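Local coordinates for B-agarase (Agarivorans gilvus, PDB 5Z6P), which is a family 50 glycoside hydrolase, a beta-agarase that probably cleaves the beta-1,4 linkages of agarose, at residues E50-N55 against S78-P83; N114-Q119 against K187-I192; A471-F476 against N508-G513; F594-F599 against V630-K635; C687-R692 against N731-F736. One frame throughout, in Å; residues are numbered along the deposited sequence.

In the fold
Contacts 1 and 2 lie in the N-terminal beta-rich region with the agarase carbohydrate-binding-module-like sequence. Their centres are 10 Å apart, and strand 76-81 of contact 1 is the neighbour of strand 185-193 of contact 2. Ser78 OG of contact 1 meets Glu189 OE2 of contact 2 at 2.8 Å, a probable hydrogen bond. Contacts 3 and 4 belong to the beta-galactosidase-like region. Their centres are 11 Å apart, and Pro475 CD packs on Phe594 CE1 at 3.4 Å. Contact 5 lies on the opposite side of the chain's centre from contacts 3 and 4. Its nearest atoms are about 12 Å from contact 2 and about 10 Å from contact 3.

Contact 1 (E50-N55 against S78-P83); sequences EFSFSN and SVFIEP
Two antiparallel strands of the agarase CBM-like domain, 51-54 and 76-81, pair here through Phe51 with Ile81, Ser52 with Phe80, Phe53 with Val79 and Ser54 with Ser78. Ser52 and Phe80 form a hydrogen-bonded pair. Ser52 N gives to Phe80 O at 2.8 Å, and Phe80 N returns a bond to Ser52 O. Ser54 and Ser78 form the next such pair. Past the strand ends, Glu82 N still binds Glu50 O at 2.8 Å.

Phe51, Phe53, Val79 and Ile81 share one face of the sheet. The Phe51 ring lies alongside Ile81, with Phe51 CE2 3.7 Å from Ile81 CG1. Ile81 CG2 sits over one face of that ring, and Val79 CG1 is at its edge. Val79 CG1 is anti to the backbone N (chi1 178°), while CG2 stands beside that N. Both branches reach the Phe53 ring, and Val79 CG1 is 3.7 Å from Phe53 CE2. Leu65 and Ile67 of strand 64-69 add to this apolar layer.

Ser52 and Phe80 point to the other face. There Ser52 OG is 3.4 Å from Phe80 CB. At the loop end, Glu50 CG packs on Pro83 CA at 3.7 Å. The face of Phe51, Phe53, Val79 and Ile81 thus packs through apolar contacts, while the other carries Ser52, Ser54 and Ser78 together with the Phe80 ring. Backbone hydrogen bonds fix the register.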
# COMPACT_ATOMS: atom_id res chain seq x y z
N GLU A 50 8.17 26.89 21.16
CA GLU A 50 8.27 25.51 20.68
C GLU A 50 7.80 25.33 19.24
O GLU A 50 8.14 24.34 18.61
CB GLU A 50 7.48 24.56 21.58
CG GLU A 50 8.08 24.32 22.96
CD GLU A 50 7.50 25.25 24.01
OE1 GLU A 50 6.90 26.28 23.64
OE2 GLU A 50 7.66 24.94 25.21
N PHE A 51 7.04 26.28 18.71
CA PHE A 51 6.41 26.09 17.40
C PHE A 51 7.17 26.64 16.21
O PHE A 51 7.55 27.80 16.20
CB PHE A 51 5.02 26.71 17.40
CG PHE A 51 3.99 25.91 18.13
CD1 PHE A 51 3.83 26.03 19.49
CD2 PHE A 51 3.16 25.05 17.44
CE1 PHE A 51 2.89 25.29 20.15
CE2 PHE A 51 2.21 24.31 18.10
CZ PHE A 51 2.08 24.44 19.45
N SER A 52 7.38 25.81 15.19
CA SER A 52 7.86 26.28 13.90
C SER A 52 7.10 25.59 12.78
O SER A 52 6.37 24.62 13.01
CB SER A 52 9.36 26.06 13.74
OG SER A 52 9.74 24.75 14.09
N PHE A 53 7.27 26.08 11.56
CA PHE A 53 6.44 25.69 10.44
C PHE A 53 7.24 25.56 9.16
O PHE A 53 8.27 26.20 9.01
CB PHE A 53 5.31 26.70 10.24
CG PHE A 53 4.44 26.89 11.46
CD1 PHE A 53 4.79 27.79 12.45
CD2 PHE A 53 3.29 26.14 11.62
CE1 PHE A 53 4.00 27.93 13.57
CE2 PHE A 53 2.50 26.29 12.74
CZ PHE A 53 2.86 27.18 13.72
N SER A 54 6.77 24.70 8.27
CA SER A 54 7.32 24.58 6.93
C SER A 54 6.19 24.36 5.92
O SER A 54 5.49 23.34 5.97
CB SER A 54 8.31 23.43 6.87
OG SER A 54 8.55 23.06 5.52
N ASN A 55 6.05 25.32 5.01
CA ASN A 55 4.99 25.33 4.00
C ASN A 55 3.62 25.34 4.67
O ASN A 55 2.64 24.80 4.16
CB ASN A 55 5.13 24.15 3.04
CG ASN A 55 6.47 24.12 2.34
OD1 ASN A 55 7.09 25.16 2.12
ND2 ASN A 55 6.94 22.93 1.99
N SER A 78 4.44 20.83 7.36
CA SER A 78 4.61 20.43 8.75
C SER A 78 4.44 21.57 9.74
O SER A 78 4.83 22.71 9.49
CB SER A 78 6.00 19.82 8.98
OG SER A 78 6.34 18.89 7.98
N VAL A 79 3.82 21.23 10.85
CA VAL A 79 3.93 21.98 12.08
C VAL A 79 4.93 21.23 12.98
O VAL A 79 4.78 20.02 13.17
CB VAL A 79 2.58 22.07 12.80
CG1 VAL A 79 2.75 22.83 14.11
CG2 VAL A 79 1.51 22.69 11.89
N PHE A 80 5.94 21.93 13.48
CA PHE A 80 6.96 21.36 14.36
C PHE A 80 6.83 21.93 15.77
O PHE A 80 6.73 23.15 15.95
CB PHE A 80 8.39 21.64 13.86
CG PHE A 80 8.73 20.96 12.57
CD1 PHE A 80 8.88 19.59 12.51
CD2 PHE A 80 8.94 21.69 11.42
CE1 PHE A 80 9.20 18.96 11.32
CE2 PHE A 80 9.26 21.08 10.23
CZ PHE A 80 9.39 19.72 10.18
N ILE A 81 6.86 21.04 16.75
CA ILE A 81 6.75 21.41 18.15
C ILE A 81 7.96 20.85 18.88
O ILE A 81 8.04 19.65 19.08
CB ILE A 81 5.45 20.87 18.78
CG1 ILE A 81 4.25 21.19 17.89
CG2 ILE A 81 5.26 21.38 20.21
CD1 ILE A 81 2.94 20.64 18.40
N GLU A 82 8.90 21.70 19.24
CA GLU A 82 10.15 21.25 19.85
C GLU A 82 10.41 21.98 21.14
O GLU A 82 10.61 23.19 21.13
CB GLU A 82 11.34 21.48 18.92
CG GLU A 82 11.35 20.65 17.67
CD GLU A 82 12.62 20.84 16.87
OE1 GLU A 82 13.70 20.46 17.37
OE2 GLU A 82 12.53 21.37 15.74
N PRO A 83 10.45 21.26 22.26
CA PRO A 83 10.86 21.89 23.52
C PRO A 83 12.36 22.20 23.48
O PRO A 83 13.09 21.53 22.76
CB PRO A 83 10.54 20.83 24.57
CG PRO A 83 10.68 19.55 23.85
CD PRO A 83 10.22 19.81 22.43

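Contact 2 (N114-Q119 against K187-I192); sequences NIFDHQ and KIELSI
Asn114, Ile115 and Phe116 pair with Glu189, Ile188 and Lys187 in an antiparallel strand contact, where strand 109-117 runs beside strand 185-193. Asn114 and Glu189 are a hydrogen-bonded pair: Asn114 N binds Glu189 O at 2.8 Å, and Glu189 N binds Asn114 O at 2.7 Å. Phe116 N gives to Lys187 O. The return bond from Lys187 N to Phe116 O is weak.

The side chains of Asn114 and Glu189 repeat the link. Asn114 ND2 gives to Glu189 OE1 at 3.2 Å, and the bond is straight, 175° at the hydrogen. The acceptor lies in the amide plane, but the donor comes from above the carboxylate plane. The two planes are 75° apart. Asn114 ND2 also binds a water at 2.9 Å, which has a weak bond to Ser191 OG.

Strand 185-193 is an inner strand of the CBM-like domain, with strand 76-81 along its other edge. From that strand Ser78 OG binds Glu189 OE2. Asn114 OD1 is held by Ser124 OG, so both side chains have partners beyond this pair.

The Phe116 ring meets Glu189 OE1 at its edge, 4.0 Å from Phe116 CE1. Lys187 CG is anti to the backbone N (chi1 179°), and the chain runs beside the ring, with Lys187 CD 3.9 Å from Phe116 CD1. On the other face of the sheet, Ile115 CG2 lies against Ile188 CG1 at 4.0 Å.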
# COMPACT_ATOMS: atom_id res chain seq x y z
N ASN A 114 3.85 12.67 14.15
CA ASN A 114 5.09 11.93 14.31
C ASN A 114 5.79 12.44 15.55
O ASN A 114 6.12 13.61 15.66
CB ASN A 114 5.97 12.08 13.07
CG ASN A 114 5.25 11.69 11.80
OD1 ASN A 114 4.45 10.76 11.79
ND2 ASN A 114 5.51 12.40 10.73
N ILE A 115 6.01 11.54 16.50
CA ILE A 115 6.65 11.89 17.75
C ILE A 115 8.03 11.23 17.85
O ILE A 115 8.15 10.01 17.73
CB ILE A 115 5.76 11.50 18.92
CG1 ILE A 115 4.36 12.08 18.69
CG2 ILE A 115 6.36 11.97 20.22
CD1 ILE A 115 3.34 11.66 19.67
N PHE A 116 9.06 12.05 18.04
CA PHE A 116 10.45 11.60 17.99
C PHE A 116 11.09 11.63 19.37
O PHE A 116 10.87 12.58 20.12
CB PHE A 116 11.27 12.47 17.03
CG PHE A 116 10.77 12.49 15.62
CD1 PHE A 116 9.74 13.34 15.25
CD2 PHE A 116 11.33 11.68 14.66
CE1 PHE A 116 9.27 13.37 13.95
CE2 PHE A 116 10.87 11.70 13.35
CZ PHE A 116 9.84 12.55 13.00
N ASP A 117 11.88 10.62 19.71
CA ASP A 117 12.62 10.70 20.97
C ASP A 117 14.08 11.08 20.70
O ASP A 117 14.51 11.15 19.56
CB ASP A 117 12.51 9.39 21.77
CG ASP A 117 13.27 8.21 21.17
OD1 ASP A 117 14.04 8.37 20.20
OD2 ASP A 117 13.09 7.09 21.69
N HIS A 118 14.83 11.32 21.77
CA HIS A 118 16.23 11.71 21.68
C HIS A 118 17.09 10.71 20.92
O HIS A 118 18.09 11.08 20.32
CB HIS A 118 16.82 11.92 23.07
CG HIS A 118 18.21 12.48 23.06
ND1 HIS A 118 19.33 11.71 22.84
CD2 HIS A 118 18.66 13.75 23.22
CE1 HIS A 118 20.41 12.47 22.87
NE2 HIS A 118 20.03 13.71 23.11
N GLN A 119 16.71 9.44 20.95
CA GLN A 119 17.49 8.41 20.27
C GLN A 119 17.32 8.54 18.77
O GLN A 119 18.21 8.22 17.99
CB GLN A 119 17.07 7.01 20.73
CG GLN A 119 17.27 6.76 22.22
CD GLN A 119 18.73 6.76 22.63
OE1 GLN A 119 19.59 6.24 21.92
NE2 GLN A 119 19.01 7.35 23.79
N LYS A 187 10.79 16.05 19.84
CA LYS A 187 10.06 16.74 18.79
C LYS A 187 8.73 16.08 18.46
O LYS A 187 8.62 14.86 18.47
CB LYS A 187 10.91 16.81 17.51
CG LYS A 187 10.22 17.49 16.35
CD LYS A 187 10.84 17.12 15.00
CE LYS A 187 12.16 17.83 14.76
NZ LYS A 187 12.68 17.51 13.40
N ILE A 188 7.72 16.89 18.17
CA ILE A 188 6.49 16.39 17.59
C ILE A 188 6.26 17.06 16.24
O ILE A 188 6.41 18.27 16.12
CB ILE A 188 5.30 16.62 18.52
CG1 ILE A 188 5.47 15.80 19.80
CG2 ILE A 188 4.01 16.25 17.82
CD1 ILE A 188 4.50 16.13 20.89
N GLU A 189 5.93 16.28 15.22
CA GLU A 189 5.62 16.83 13.92
C GLU A 189 4.20 16.54 13.47
O GLU A 189 3.78 15.38 13.39
CB GLU A 189 6.60 16.31 12.87
CG GLU A 189 6.24 16.75 11.45
CD GLU A 189 7.00 15.99 10.40
OE1 GLU A 189 7.53 14.91 10.72
OE2 GLU A 189 7.06 16.46 9.25
N LEU A 190 3.46 17.61 13.20
CA LEU A 190 2.14 17.52 12.58
C LEU A 190 2.30 17.68 11.06
O LEU A 190 2.56 18.77 10.58
CB LEU A 190 1.20 18.59 13.14
CG LEU A 190 1.23 18.92 14.64
CD1 LEU A 190 0.15 19.92 15.00
CD2 LEU A 190 1.12 17.70 15.53
N SER A 191 2.13 16.59 10.33
CA SER A 191 2.46 16.54 8.92
C SER A 191 1.22 16.36 8.06
O SER A 191 0.35 15.52 8.34
CB SER A 191 3.46 15.39 8.65
OG SER A 191 3.50 15.02 7.28
N ILE A 192 1.13 17.18 7.03
CA ILE A 192 0.11 17.05 6.02
C ILE A 192 0.87 16.94 4.71
O ILE A 192 1.57 17.88 4.30
CB ILE A 192 -0.87 18.25 6.03
CG1 ILE A 192 -1.68 18.25 7.32
CG2 ILE A 192 -1.80 18.21 4.83
CD1 ILE A 192 -2.40 19.55 7.57
O HOH W 1 4.69 12.04 7.93

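Contact 3 (A471-F476 against N508-G513); sequences ALPDPF and NEKSWG
Leu472 packs on Trp512 where the short strand 472-473 meets the loop after strand 501-506, in a region that is probably a (beta/alpha)8 barrel, as in its family. An inverse gamma turn centred on Ser511 bends this loop. Leu472 CD2 stands over one face of the indole. Leu472 CD2 is 3.7 Å from the centroid of the Trp512 six-membered ring and 19° off the normal, a CH-pi contact. Its nearest indole atom is Trp512 CE3, 3.5 Å from Leu472 CD2. The chi2 of 82° splits the leucine branches between two partners. CD2 goes to the indole, and Leu472 CD1 is 3.5 Å from Ser511 O.

Trp512 CB points away from segment 471-476, yet the indole comes back to it. Lys510 CB lies over the same face of the indole as Leu472 CD2, and these two carbons are 3.9 Å apart. Tyr598 and Phe599 of helix 581-609 also meet this indole.

The Lys510 chain runs extended to CE and then bends (chi4 -58°). Its end meets Pro473 tip to tip, with Lys510 NZ 4.0 Å from Pro473 CD. Lys510 NZ also has a long, weak ion pair with Asp507. A water joins the two segments: it accepts from Lys510 NZ at 2.8 Å and donates to Ala471 O at 2.9 Å.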
# COMPACT_ATOMS: atom_id res chain seq x y z
N ALA A 471 15.61 -9.56 1.52
CA ALA A 471 16.70 -9.69 0.58
C ALA A 471 16.19 -9.76 -0.86
O ALA A 471 15.05 -10.15 -1.11
CB ALA A 471 17.51 -10.91 0.91
N LEU A 472 17.03 -9.36 -1.79
CA LEU A 472 16.70 -9.36 -3.21
C LEU A 472 17.50 -10.45 -3.91
O LEU A 472 18.52 -10.88 -3.41
CB LEU A 472 16.99 -7.99 -3.85
CG LEU A 472 16.15 -6.79 -3.44
CD1 LEU A 472 16.64 -6.17 -2.16
CD2 LEU A 472 16.13 -5.76 -4.54
N PRO A 473 17.03 -10.90 -5.07
CA PRO A 473 17.84 -11.95 -5.70
C PRO A 473 19.17 -11.42 -6.24
O PRO A 473 19.27 -10.24 -6.55
CB PRO A 473 16.93 -12.45 -6.82
CG PRO A 473 15.99 -11.34 -7.08
CD PRO A 473 15.75 -10.68 -5.76
N ASP A 474 20.18 -12.28 -6.32
CA ASP A 474 21.42 -11.97 -7.03
C ASP A 474 21.25 -12.44 -8.46
O ASP A 474 21.32 -13.62 -8.71
CB ASP A 474 22.62 -12.67 -6.35
CG ASP A 474 23.96 -12.20 -6.89
OD1 ASP A 474 24.04 -11.83 -8.07
OD2 ASP A 474 24.94 -12.21 -6.12
N PRO A 475 21.00 -11.52 -9.40
CA PRO A 475 20.71 -11.89 -10.78
C PRO A 475 21.92 -12.42 -11.53
O PRO A 475 21.75 -12.83 -12.65
CB PRO A 475 20.24 -10.57 -11.42
CG PRO A 475 20.89 -9.53 -10.65
CD PRO A 475 21.06 -10.06 -9.23
N PHE A 476 23.11 -12.42 -10.93
CA PHE A 476 24.28 -13.00 -11.57
C PHE A 476 24.49 -14.45 -11.14
O PHE A 476 25.42 -15.11 -11.59
CB PHE A 476 25.52 -12.17 -11.30
CG PHE A 476 25.46 -10.78 -11.90
CD1 PHE A 476 25.74 -10.59 -13.25
CD2 PHE A 476 25.10 -9.69 -11.14
CE1 PHE A 476 25.68 -9.32 -13.82
CE2 PHE A 476 25.04 -8.41 -11.69
CZ PHE A 476 25.32 -8.23 -13.04
N ASN A 508 7.09 -7.74 -6.74
CA ASN A 508 6.31 -6.67 -6.13
C ASN A 508 7.05 -6.04 -4.95
O ASN A 508 7.52 -6.75 -4.07
CB ASN A 508 4.94 -7.20 -5.68
CG ASN A 508 4.06 -6.14 -5.04
OD1 ASN A 508 3.55 -5.24 -5.71
ND2 ASN A 508 3.83 -6.27 -3.75
N GLU A 509 7.15 -4.71 -4.98
CA GLU A 509 7.70 -3.90 -3.91
C GLU A 509 8.97 -4.45 -3.25
O GLU A 509 9.00 -4.71 -2.04
CB GLU A 509 6.60 -3.67 -2.84
CG GLU A 509 5.38 -2.86 -3.33
CD GLU A 509 4.44 -2.40 -2.21
OE1 GLU A 509 4.55 -2.92 -1.08
OE2 GLU A 509 3.60 -1.51 -2.45
N LYS A 510 10.02 -4.65 -4.04
CA LYS A 510 11.30 -5.05 -3.45
C LYS A 510 11.95 -3.86 -2.72
O LYS A 510 11.66 -2.70 -3.03
CB LYS A 510 12.24 -5.62 -4.52
CG LYS A 510 11.76 -6.91 -5.14
CD LYS A 510 12.82 -7.54 -6.05
CE LYS A 510 12.31 -8.82 -6.71
NZ LYS A 510 11.88 -9.86 -5.72
N SER A 511 12.83 -4.15 -1.76
CA SER A 511 13.54 -3.10 -1.03
C SER A 511 14.77 -2.57 -1.78
O SER A 511 15.90 -2.83 -1.39
CB SER A 511 13.95 -3.61 0.36
OG SER A 511 12.82 -3.89 1.16
N TRP A 512 14.54 -1.82 -2.86
CA TRP A 512 15.65 -1.42 -3.76
C TRP A 512 16.55 -0.35 -3.15
O TRP A 512 17.64 -0.08 -3.65
CB TRP A 512 15.12 -0.89 -5.10
CG TRP A 512 14.43 -1.87 -5.97
CD1 TRP A 512 13.07 -2.00 -6.17
CD2 TRP A 512 15.05 -2.88 -6.77
NE1 TRP A 512 12.83 -3.01 -7.08
CE2 TRP A 512 14.02 -3.57 -7.45
CE3 TRP A 512 16.38 -3.27 -6.98
CZ2 TRP A 512 14.28 -4.62 -8.33
CZ3 TRP A 512 16.64 -4.30 -7.86
CH2 TRP A 512 15.60 -4.96 -8.53
N GLY A 513 16.06 0.27 -2.08
CA GLY A 513 16.75 1.38 -1.46
C GLY A 513 15.81 2.55 -1.23
O GLY A 513 15.14 3.02 -2.15
O HOH W 2 13.12 -9.77 -3.20

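Contact 4 (F594-F599 against V630-K635); sequences FASEYF and VRAAAK
Ala595 CB and Ala632 CB touch at 3.6 Å where helices 581-609 and 627-634 come together. Ser596 OG lies 3.4 Å from Ala632 CB. Ser596 OG also accepts a hydrogen bond from Lys635 NZ at 2.9 Å. The lysine chain is extended beyond CG, which carries its ammonium across to the serine.

Phe599 closes the other end. Ala633 CA sits over one face of the Phe599 ring, 3.8 Å from the centroid, in a CH-pi contact. Ala633 CB is 3.7 Å from Phe599 CZ. The opposite face is backed by Tyr598 CD2, so the ring is held between the two.

Further out, Glu592, which lies outside both segments, positions the polar end. Its carboxylate pairs with Lys635 and Arg631, and its backbone O binds Ser596 OG.

The segment axes approach to 8.1 Å. The small alanines Ala595, Ala632 and Ala633 at the interface are consistent with this close approach. The two helices pack side by side at 32°, probably in the outer layer of the (beta/alpha)8 barrel, as in this family.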
# COMPACT_ATOMS: atom_id res chain seq x y z
N PHE A 594 23.53 -3.50 -10.70
CA PHE A 594 22.83 -4.61 -10.06
C PHE A 594 21.39 -4.73 -10.57
O PHE A 594 20.99 -5.77 -11.08
CB PHE A 594 22.85 -4.45 -8.54
CG PHE A 594 21.82 -5.30 -7.82
CD1 PHE A 594 21.96 -6.67 -7.76
CD2 PHE A 594 20.75 -4.71 -7.17
CE1 PHE A 594 21.03 -7.45 -7.08
CE2 PHE A 594 19.82 -5.47 -6.51
CZ PHE A 594 19.95 -6.85 -6.47
N ALA A 595 20.61 -3.66 -10.43
CA ALA A 595 19.23 -3.66 -10.84
C ALA A 595 19.08 -3.92 -12.33
O ALA A 595 18.18 -4.64 -12.74
CB ALA A 595 18.55 -2.35 -10.46
N SER A 596 19.96 -3.36 -13.15
CA SER A 596 19.84 -3.54 -14.61
C SER A 596 19.87 -5.02 -15.00
O SER A 596 19.13 -5.45 -15.89
CB SER A 596 20.94 -2.79 -15.36
OG SER A 596 20.82 -1.39 -15.18
N GLU A 597 20.71 -5.80 -14.32
CA GLU A 597 20.77 -7.23 -14.60
C GLU A 597 19.52 -7.98 -14.11
O GLU A 597 19.11 -8.91 -14.76
CB GLU A 597 22.01 -7.86 -13.96
CG GLU A 597 22.26 -9.32 -14.36
CD GLU A 597 22.72 -9.50 -15.82
OE1 GLU A 597 22.86 -8.50 -16.56
OE2 GLU A 597 22.94 -10.65 -16.24
N TYR A 598 18.94 -7.59 -12.98
CA TYR A 598 17.67 -8.18 -12.59
C TYR A 598 16.64 -7.98 -13.73
O TYR A 598 16.01 -8.91 -14.19
CB TYR A 598 17.14 -7.59 -11.28
CG TYR A 598 15.66 -7.91 -11.00
CD1 TYR A 598 15.29 -9.08 -10.34
CD2 TYR A 598 14.65 -7.04 -11.40
CE1 TYR A 598 13.93 -9.37 -10.09
CE2 TYR A 598 13.32 -7.31 -11.16
CZ TYR A 598 12.95 -8.47 -10.51
OH TYR A 598 11.61 -8.71 -10.30
N PHE A 599 16.50 -6.74 -14.18
CA PHE A 599 15.48 -6.44 -15.17
C PHE A 599 15.81 -7.09 -16.51
O PHE A 599 14.89 -7.50 -17.22
CB PHE A 599 15.28 -4.93 -15.30
CG PHE A 599 14.62 -4.30 -14.10
CD1 PHE A 599 13.30 -4.59 -13.78
CD2 PHE A 599 15.32 -3.42 -13.29
CE1 PHE A 599 12.68 -4.01 -12.67
CE2 PHE A 599 14.71 -2.85 -12.17
CZ PHE A 599 13.38 -3.15 -11.87
N VAL A 630 15.09 2.97 -11.14
CA VAL A 630 14.15 3.39 -12.18
C VAL A 630 14.84 3.42 -13.55
O VAL A 630 14.32 2.89 -14.52
CB VAL A 630 13.51 4.78 -11.88
CG1 VAL A 630 12.75 5.29 -13.10
CG2 VAL A 630 12.57 4.70 -10.66
N ARG A 631 16.03 4.01 -13.63
CA ARG A 631 16.78 3.98 -14.89
C ARG A 631 17.06 2.52 -15.30
O ARG A 631 16.97 2.19 -16.47
CB ARG A 631 18.07 4.79 -14.78
CG ARG A 631 17.84 6.29 -14.81
CD ARG A 631 19.12 7.12 -15.00
NE ARG A 631 19.68 7.56 -13.73
CZ ARG A 631 20.73 6.98 -13.19
NH1 ARG A 631 21.26 5.99 -13.85
NH2 ARG A 631 21.22 7.37 -12.02
N ALA A 632 17.32 1.65 -14.34
CA ALA A 632 17.57 0.25 -14.69
C ALA A 632 16.32 -0.38 -15.29
O ALA A 632 16.39 -1.15 -16.26
CB ALA A 632 18.04 -0.52 -13.48
N ALA A 633 15.17 -0.06 -14.72
CA ALA A 633 13.93 -0.66 -15.18
C ALA A 633 13.65 -0.16 -16.58
O ALA A 633 13.32 -0.93 -17.46
CB ALA A 633 12.78 -0.33 -14.25
N ALA A 634 13.81 1.14 -16.76
CA ALA A 634 13.55 1.78 -18.04
C ALA A 634 14.32 1.13 -19.22
O ALA A 634 13.86 1.20 -20.35
CB ALA A 634 13.88 3.29 -17.94
N LYS A 635 15.44 0.45 -18.95
CA LYS A 635 16.25 -0.19 -20.00
C LYS A 635 15.57 -1.42 -20.57
O LYS A 635 15.86 -1.82 -21.69
CB LYS A 635 17.64 -0.62 -19.48
CG LYS A 635 18.46 0.48 -18.86
CD LYS A 635 19.83 -0.02 -18.39
CE LYS A 635 20.58 1.10 -17.70
NZ LYS A 635 21.81 0.59 -17.04

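Contact 5 (C687-R692 against N731-F736); sequences CSQQER and NYNIGF
Arg692 and Gln689, in the first turn of helix 689-704, hold the loop at Asn733 to Gly735 by hydrogen bonds. Arg692 NH2 gives to Gly735 O at 2.8 Å, and NH1 adds a weak bond to the same oxygen. Gly735 O lies in the guanidinium plane, but NH2 stands above the carbonyl plane of Gly735. Gln689 NE2 gives to Asn733 OD1 at 2.9 Å. The acceptor is in the Gln689 amide plane, and the two amide planes are 53° apart.

Within the helix, Arg692 NH1 binds Gln689 OE1 at 2.9 Å on a lone pair. This ties the two side chains to each other. The Gln689 amide therefore serves both ways, OE1 to the arginine and NE2 to the asparagine. Ser688 is the N-cap, and Ser688 OG accepts from Glu691 N at 3.1 Å.

There is also a contact over a face. Asn733 ND2 lies over the guanidinium, 3.6 Å from Arg692 NH1, with the planes 65° apart. The arginine chain bends at chi3 (67°), which turns its end toward the loop.

Other polar partners are Phe671 O for Arg692 NE, Asp675 for Gln689 NE2 and Asp719 for Asn733 ND2. Tyr714, at the end of strand 709-714, binds Arg692 NH2 through its OH. Tyr744, just before helix 745-762, makes a cation-pi contact with Arg692, and Met747 of that helix touches its side chain.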
# COMPACT_ATOMS: atom_id res chain seq x y z
N CYS A 687 -13.23 11.04 5.38
CA CYS A 687 -14.06 11.16 6.58
C CYS A 687 -15.33 10.33 6.47
O CYS A 687 -16.02 10.12 7.45
CB CYS A 687 -14.43 12.63 6.86
SG CYS A 687 -15.50 13.37 5.64
N SER A 688 -15.63 9.85 5.28
CA SER A 688 -16.91 9.18 5.06
C SER A 688 -16.83 8.35 3.79
O SER A 688 -15.94 8.57 2.98
CB SER A 688 -18.01 10.21 4.91
OG SER A 688 -17.89 10.82 3.64
N GLN A 689 -17.79 7.44 3.61
CA GLN A 689 -17.90 6.68 2.37
C GLN A 689 -18.04 7.61 1.16
O GLN A 689 -17.49 7.35 0.10
CB GLN A 689 -19.08 5.71 2.41
CG GLN A 689 -18.91 4.54 3.41
CD GLN A 689 -17.56 3.86 3.25
OE1 GLN A 689 -17.19 3.41 2.16
NE2 GLN A 689 -16.79 3.84 4.32
N GLN A 690 -18.80 8.68 1.32
CA GLN A 690 -19.00 9.60 0.22
C GLN A 690 -17.66 10.22 -0.20
O GLN A 690 -17.39 10.35 -1.39
CB GLN A 690 -20.00 10.69 0.59
CG GLN A 690 -20.36 11.61 -0.56
CD GLN A 690 -21.19 12.80 -0.12
OE1 GLN A 690 -21.38 13.04 1.06
NE2 GLN A 690 -21.70 13.56 -1.09
N GLU A 691 -16.84 10.59 0.77
CA GLU A 691 -15.58 11.22 0.46
C GLU A 691 -14.56 10.23 -0.14
O GLU A 691 -13.66 10.64 -0.87
CB GLU A 691 -14.98 11.89 1.69
CG GLU A 691 -13.77 12.75 1.32
CD GLU A 691 -13.30 13.67 2.43
OE1 GLU A 691 -12.87 13.20 3.50
OE2 GLU A 691 -13.35 14.89 2.20
N ARG A 692 -14.73 8.94 0.15
CA ARG A 692 -13.89 7.91 -0.44
C ARG A 692 -13.98 7.96 -1.96
O ARG A 692 -12.97 7.93 -2.67
CB ARG A 692 -14.30 6.53 0.05
CG ARG A 692 -13.86 6.17 1.46
CD ARG A 692 -14.20 4.70 1.77
NE ARG A 692 -13.40 3.80 0.95
CZ ARG A 692 -13.79 2.60 0.52
NH1 ARG A 692 -15.01 2.14 0.81
NH2 ARG A 692 -12.96 1.87 -0.23
N ASN A 731 -6.29 -4.63 7.84
CA ASN A 731 -7.66 -4.51 8.35
C ASN A 731 -8.34 -3.20 7.98
O ASN A 731 -9.01 -2.59 8.81
CB ASN A 731 -7.65 -4.68 9.88
CG ASN A 731 -6.77 -3.67 10.58
OD1 ASN A 731 -5.94 -3.02 9.95
ND2 ASN A 731 -6.95 -3.51 11.88
N TYR A 732 -8.17 -2.80 6.73
CA TYR A 732 -8.56 -1.48 6.27
C TYR A 732 -9.90 -1.49 5.56
O TYR A 732 -10.20 -2.41 4.81
CB TYR A 732 -7.52 -0.91 5.28
CG TYR A 732 -6.08 -0.99 5.69
CD1 TYR A 732 -5.71 -1.02 7.03
CD2 TYR A 732 -5.07 -1.02 4.73
CE1 TYR A 732 -4.38 -1.08 7.39
CE2 TYR A 732 -3.74 -1.08 5.08
CZ TYR A 732 -3.40 -1.10 6.42
OH TYR A 732 -2.10 -1.16 6.82
N ASN A 733 -10.66 -0.42 5.74
CA ASN A 733 -11.83 -0.19 4.91
C ASN A 733 -11.42 0.31 3.53
O ASN A 733 -11.54 1.48 3.26
CB ASN A 733 -12.79 0.81 5.59
CG ASN A 733 -13.90 1.30 4.67
OD1 ASN A 733 -14.21 2.48 4.64
ND2 ASN A 733 -14.47 0.39 3.90
N ILE A 734 -10.95 -0.58 2.66
CA ILE A 734 -10.46 -0.16 1.34
C ILE A 734 -11.16 -0.80 0.15
O ILE A 734 -10.81 -0.54 -0.99
CB ILE A 734 -8.95 -0.42 1.20
CG1 ILE A 734 -8.64 -1.90 1.47
CG2 ILE A 734 -8.19 0.51 2.12
CD1 ILE A 734 -7.28 -2.34 0.98
N GLY A 735 -12.16 -1.63 0.40
CA GLY A 735 -12.79 -2.32 -0.69
C GLY A 735 -13.74 -1.49 -1.54
O GLY A 735 -14.28 -0.47 -1.10
N PHE A 736 -13.93 -1.95 -2.76
CA PHE A 736 -15.08 -1.53 -3.56
C PHE A 736 -16.35 -2.22 -3.09
O PHE A 736 -17.44 -1.66 -3.20
CB PHE A 736 -14.84 -1.82 -5.04
CG PHE A 736 -14.48 -0.60 -5.82
CD1 PHE A 736 -13.29 0.05 -5.58
CD2 PHE A 736 -15.36 -0.07 -6.76
CE1 PHE A 736 -12.96 1.20 -6.28
CE2 PHE A 736 -15.05 1.07 -7.45
CZ PHE A 736 -13.84 1.71 -7.22